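Local coordinates for protein activating signal cointegrator 1 complex subunit 3 (Homo sapiens, PDB 6YXQ) that unwinds DNA in the 3'-5' direction at the cost of ATP during alkylation repair and helps rescue stalled ribosomes, this N-terminal region being required for binding ASCC2, at residues 79-84 and 99-104; 103-106 and 110-113. All blocks are in the same frame, centred on the assembly; numbering follows the deposited sequence.

Contact 1: residues 79-84 and 99-104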
loop_
_atom_site.group_PDB
_atom_site.type_symbol
_atom_site.label_atom_id
_atom_site.label_comp_id
_atom_site.label_asym_id
_atom_site.label_seq_id
_atom_site.Cartn_x
_atom_site.Cartn_y
_atom_site.Cartn_z
ATOM N N HIS A 79 30.323 -0.732 -30.413
ATOM C CA HIS A 79 30.944 0.585 -30.343
ATOM C C HIS A 79 30.005 1.602 -29.695
ATOM O O HIS A 79 30.427 2.402 -28.843
ATOM C CB HIS A 79 31.364 1.021 -31.750
ATOM C CG HIS A 79 32.047 2.350 -31.799
ATOM N ND1 HIS A 79 33.013 2.726 -30.892
ATOM C CD2 HIS A 79 31.909 3.389 -32.654
ATOM C CE1 HIS A 79 33.435 3.944 -31.181
ATOM N NE2 HIS A 79 32.779 4.370 -32.245
ATOM N N ALA A 80 28.723 1.578 -30.078
ATOM C CA ALA A 80 27.758 2.489 -29.467
ATOM C C ALA A 80 27.658 2.257 -27.966
ATOM O O ALA A 80 27.590 3.213 -27.182
ATOM C CB ALA A 80 26.385 2.332 -30.120
ATOM N N ALA A 81 27.643 0.992 -27.545
ATOM C CA ALA A 81 27.587 0.712 -26.115
ATOM C C ALA A 81 28.858 1.183 -25.422
ATOM O O ALA A 81 28.798 1.747 -24.325
ATOM C CB ALA A 81 27.347 -0.775 -25.866
ATOM N N LYS A 82 30.016 0.990 -26.056
ATOM C CA LYS A 82 31.260 1.497 -25.485
ATOM C C LYS A 82 31.153 2.990 -25.206
ATOM O O LYS A 82 31.502 3.461 -24.120
ATOM C CB LYS A 82 32.437 1.207 -26.419
ATOM C CG LYS A 82 33.798 1.550 -25.814
ATOM C CD LYS A 82 34.778 2.066 -26.863
ATOM C CE LYS A 82 35.085 1.008 -27.920
ATOM N NZ LYS A 82 35.996 1.512 -28.992
ATOM N N GLN A 83 30.644 3.749 -26.176
ATOM C CA GLN A 83 30.459 5.182 -25.961
ATOM C C GLN A 83 29.481 5.453 -24.819
ATOM O O GLN A 83 29.743 6.295 -23.952
ATOM C CB GLN A 83 29.987 5.856 -27.249
ATOM C CG GLN A 83 30.963 5.711 -28.398
ATOM C CD GLN A 83 30.392 6.153 -29.738
ATOM O OE1 GLN A 83 29.208 5.970 -30.022
ATOM N NE2 GLN A 83 31.243 6.727 -30.574
ATOM N N ILE A 84 28.350 4.737 -24.787
ATOM C CA ILE A 84 27.333 5.010 -23.769
ATOM C C ILE A 84 27.794 4.539 -22.395
ATOM O O ILE A 84 27.723 5.286 -21.411
ATOM C CB ILE A 84 25.992 4.357 -24.138
ATOM C CG1 ILE A 84 25.381 5.032 -25.364
ATOM C CG2 ILE A 84 25.042 4.419 -22.942
ATOM C CD1 ILE A 84 24.050 4.449 -25.772
ATOM N N ALA A 99 23.701 -5.454 -25.487
ATOM C CA ALA A 99 22.492 -6.273 -25.472
ATOM C C ALA A 99 21.272 -5.429 -25.133
ATOM O O ALA A 99 20.208 -5.579 -25.745
ATOM C CB ALA A 99 22.640 -7.422 -24.478
ATOM N N PHE A 100 21.422 -4.523 -24.166
ATOM C CA PHE A 100 20.342 -3.609 -23.814
ATOM C C PHE A 100 19.965 -2.712 -24.985
ATOM O O PHE A 100 18.780 -2.449 -25.219
ATOM C CB PHE A 100 20.758 -2.769 -22.609
ATOM C CG PHE A 100 19.733 -1.769 -22.195
ATOM C CD1 PHE A 100 18.641 -2.156 -21.443
ATOM C CD2 PHE A 100 19.857 -0.443 -22.559
ATOM C CE1 PHE A 100 17.687 -1.237 -21.063
ATOM C CE2 PHE A 100 18.909 0.481 -22.181
ATOM C CZ PHE A 100 17.821 0.083 -21.430
ATOM N N LEU A 101 20.958 -2.223 -25.727
ATOM C CA LEU A 101 20.676 -1.396 -26.895
ATOM C C LEU A 101 19.919 -2.188 -27.951
ATOM O O LEU A 101 18.872 -1.745 -28.442
ATOM C CB LEU A 101 21.976 -0.839 -27.476
ATOM C CG LEU A 101 22.619 0.280 -26.661
ATOM C CD1 LEU A 101 23.895 0.734 -27.318
ATOM C CD2 LEU A 101 21.660 1.450 -26.485
ATOM N N PHE A 102 20.437 -3.369 -28.307
ATOM C CA PHE A 102 19.777 -4.205 -29.305
ATOM C C PHE A 102 18.331 -4.466 -28.918
ATOM O O PHE A 102 17.421 -4.295 -29.736
ATOM C CB PHE A 102 20.533 -5.521 -29.480
ATOM C CG PHE A 102 19.853 -6.492 -30.409
ATOM C CD1 PHE A 102 20.136 -6.488 -31.765
ATOM C CD2 PHE A 102 18.941 -7.417 -29.925
ATOM C CE1 PHE A 102 19.515 -7.387 -32.624
ATOM C CE2 PHE A 102 18.311 -8.315 -30.782
ATOM C CZ PHE A 102 18.597 -8.298 -32.129
ATOM N N MET A 103 18.101 -4.861 -27.662
ATOM C CA MET A 103 16.740 -5.146 -27.220
ATOM C C MET A 103 15.887 -3.886 -27.172
ATOM O O MET A 103 14.662 -3.962 -27.309
ATOM C CB MET A 103 16.770 -5.825 -25.853
ATOM C CG MET A 103 17.436 -7.184 -25.883
ATOM S SD MET A 103 16.595 -8.313 -27.003
ATOM C CE MET A 103 14.933 -8.173 -26.367
ATOM N N THR A 104 16.510 -2.722 -26.985
ATOM C CA THR A 104 15.743 -1.488 -26.991
ATOM C C THR A 104 15.186 -1.187 -28.374
ATOM O O THR A 104 14.061 -0.688 -28.489
ATOM C CB THR A 104 16.609 -0.335 -26.484
ATOM O OG1 THR A 104 16.895 -0.529 -25.090
ATOM C CG2 THR A 104 15.895 0.999 -26.667
#
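Two consecutive helices of the N-terminal, ASCC2-binding region pack here: helix 64-85, through residues 79-84, meets helix 91-105, through residues 99-104, with L101 reaching across to A80, A81 and I84. Over these short segments the axes come within 9.9 Å and cross steeply, at 114°; four residues touch, with A81 and L101 as the nearest backbone pair. L101 carries its side of it. Its CG lies beside the backbone N (chi1 -74°), and with the bond from CA to CB already pointing at helix 64-85 this carries the methyls across. L101 CD1 rests against the helix backbone, 3.8 Å from A81 N, and also touches A80 CB at 4.1 Å and A81 CB at 4.0 Å, the two small alanine side chains lying beside the methyl. I84 CD1 packs against both leucine methyls, 3.9 Å from L101 CD2 and 4.0 Å from L101 CD1, the two side chains extending tip to tip. No hydrogen bond crosses the interface, and all four touching residues are buried. On the helix 91-105 side, T104 OG1 bonds back to F100 O at 2.7 Å, while T104 N reaches the same oxygen from the opposite face of its plane. Helix 128-142 closes over the contact, A134 touching both A80 and L101, and helix 113-123 adds I119 against L101 and F123 against I84.

Contact 2: residues 103-106 and 110-113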
loop_
_atom_site.group_PDB
_atom_site.type_symbol
_atom_site.label_atom_id
_atom_site.label_comp_id
_atom_site.label_asym_id
_atom_site.label_seq_id
_atom_site.Cartn_x
_atom_site.Cartn_y
_atom_site.Cartn_z
ATOM N N MET A 103 18.101 -4.861 -27.662
ATOM C CA MET A 103 16.740 -5.146 -27.220
ATOM C C MET A 103 15.887 -3.886 -27.172
ATOM O O MET A 103 14.662 -3.962 -27.309
ATOM C CB MET A 103 16.770 -5.825 -25.853
ATOM C CG MET A 103 17.436 -7.184 -25.883
ATOM S SD MET A 103 16.595 -8.313 -27.003
ATOM C CE MET A 103 14.933 -8.173 -26.367
ATOM N N THR A 104 16.510 -2.722 -26.985
ATOM C CA THR A 104 15.743 -1.488 -26.991
ATOM C C THR A 104 15.186 -1.187 -28.374
ATOM O O THR A 104 14.061 -0.688 -28.489
ATOM C CB THR A 104 16.609 -0.335 -26.484
ATOM O OG1 THR A 104 16.895 -0.529 -25.090
ATOM C CG2 THR A 104 15.895 0.999 -26.667
ATOM N N PHE A 105 15.925 -1.522 -29.434
ATOM C CA PHE A 105 15.561 -1.125 -30.788
ATOM C C PHE A 105 15.164 -2.293 -31.681
ATOM O O PHE A 105 14.922 -2.083 -32.873
ATOM C CB PHE A 105 16.713 -0.358 -31.443
ATOM C CG PHE A 105 17.039 0.950 -30.778
ATOM C CD1 PHE A 105 16.185 2.035 -30.887
ATOM C CD2 PHE A 105 18.211 1.101 -30.056
ATOM C CE1 PHE A 105 16.490 3.245 -30.277
ATOM C CE2 PHE A 105 18.520 2.306 -29.447
ATOM C CZ PHE A 105 17.659 3.377 -29.558
ATOM N N HIS A 106 15.085 -3.516 -31.150
ATOM C CA HIS A 106 14.838 -4.657 -32.030
ATOM C C HIS A 106 13.427 -4.661 -32.608
ATOM O O HIS A 106 13.192 -5.337 -33.617
ATOM C CB HIS A 106 15.141 -5.978 -31.306
ATOM C CG HIS A 106 14.028 -6.486 -30.441
ATOM N ND1 HIS A 106 13.883 -6.120 -29.120
ATOM C CD2 HIS A 106 13.032 -7.365 -30.697
ATOM C CE1 HIS A 106 12.831 -6.733 -28.608
ATOM N NE2 HIS A 106 12.298 -7.497 -29.544
ATOM N N SER A 110 13.291 3.622 -35.177
ATOM C CA SER A 110 13.753 4.994 -35.016
ATOM C C SER A 110 14.028 5.250 -33.541
ATOM O O SER A 110 13.711 4.433 -32.675
ATOM C CB SER A 110 12.736 6.000 -35.566
ATOM O OG SER A 110 11.518 5.946 -34.843
ATOM N N VAL A 111 14.630 6.401 -33.273
ATOM C CA VAL A 111 14.946 6.823 -31.915
ATOM C C VAL A 111 13.801 7.690 -31.412
ATOM O O VAL A 111 13.518 8.748 -31.981
ATOM C CB VAL A 111 16.278 7.587 -31.872
ATOM C CG1 VAL A 111 16.551 8.093 -30.479
ATOM C CG2 VAL A 111 17.417 6.703 -32.359
ATOM N N GLY A 112 13.134 7.243 -30.345
ATOM C CA GLY A 112 12.015 7.961 -29.781
ATOM C C GLY A 112 12.271 8.383 -28.340
ATOM O O GLY A 112 13.256 7.970 -27.700
ATOM N N HIS A 113 11.357 9.224 -27.838
ATOM C CA HIS A 113 11.453 9.709 -26.463
ATOM C C HIS A 113 11.537 8.553 -25.476
ATOM O O HIS A 113 12.305 8.610 -24.506
ATOM C CB HIS A 113 10.256 10.601 -26.140
ATOM C CG HIS A 113 10.386 11.340 -24.846
ATOM N ND1 HIS A 113 11.293 12.360 -24.662
ATOM C CD2 HIS A 113 9.724 11.209 -23.672
ATOM C CE1 HIS A 113 11.185 12.826 -23.430
ATOM N NE2 HIS A 113 10.240 12.144 -22.809
#
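Apolar packing joins F105, near the C-terminal end of helix 91-105, to V111 in the short connection to helix 113-123, where G112 takes the N-cap position of the second helix. The ring atom F105 CE1 lies 4.1 Å from V111 CG2, the two side chains meeting at a slant. With V111 CG1 anti to the backbone N (chi1 176°), CG2 is the methyl nearer the ring. Inside the helix segment, T104 CG2 sits over the centre of one face of the F105 ring, 3.9 Å above its plane.

The polar side of the contact is slight. S110 O approaches the edge of the F105 ring, near its plane, 3.9 Å from F105 CE1, and no hydrogen bond links the two segments. A hydrogen bond within residues 103-106 runs from H106 ND1 to M103 O at 2.9 Å, with an N-H...O angle of 148° and the acceptor close to the imidazole plane.

The direct contact is therefore weak and mainly apolar, and helix 128-142 packs on both F105 and V111. A carbonyl oxygen at the ring's edge faces the slightly positive C-H rim, which is probably a weakly favourable electrostatic pairing.

How the contacts relate
Both contacts draw on helix 91-105, and their centres lie about 11 Å apart. Residues 103 and 104 belong to both, although the packing across contact 1 is made by L101 and that across contact 2 by F105, about one helical turn further on. Contact 1 ties the helix back to the one before it in sequence; contact 2 ties its end to the loop before the next. Helix 128-142 packs on both. They lie in the N-terminal ASCC2-binding piece of the helicase. No ASCC2 residue touches contact 1's segments, whereas H113, starting helix 113-123 just past contact 2's touching residues, packs on E57 of the ASCC2 chain, so that helix begins beside the partner.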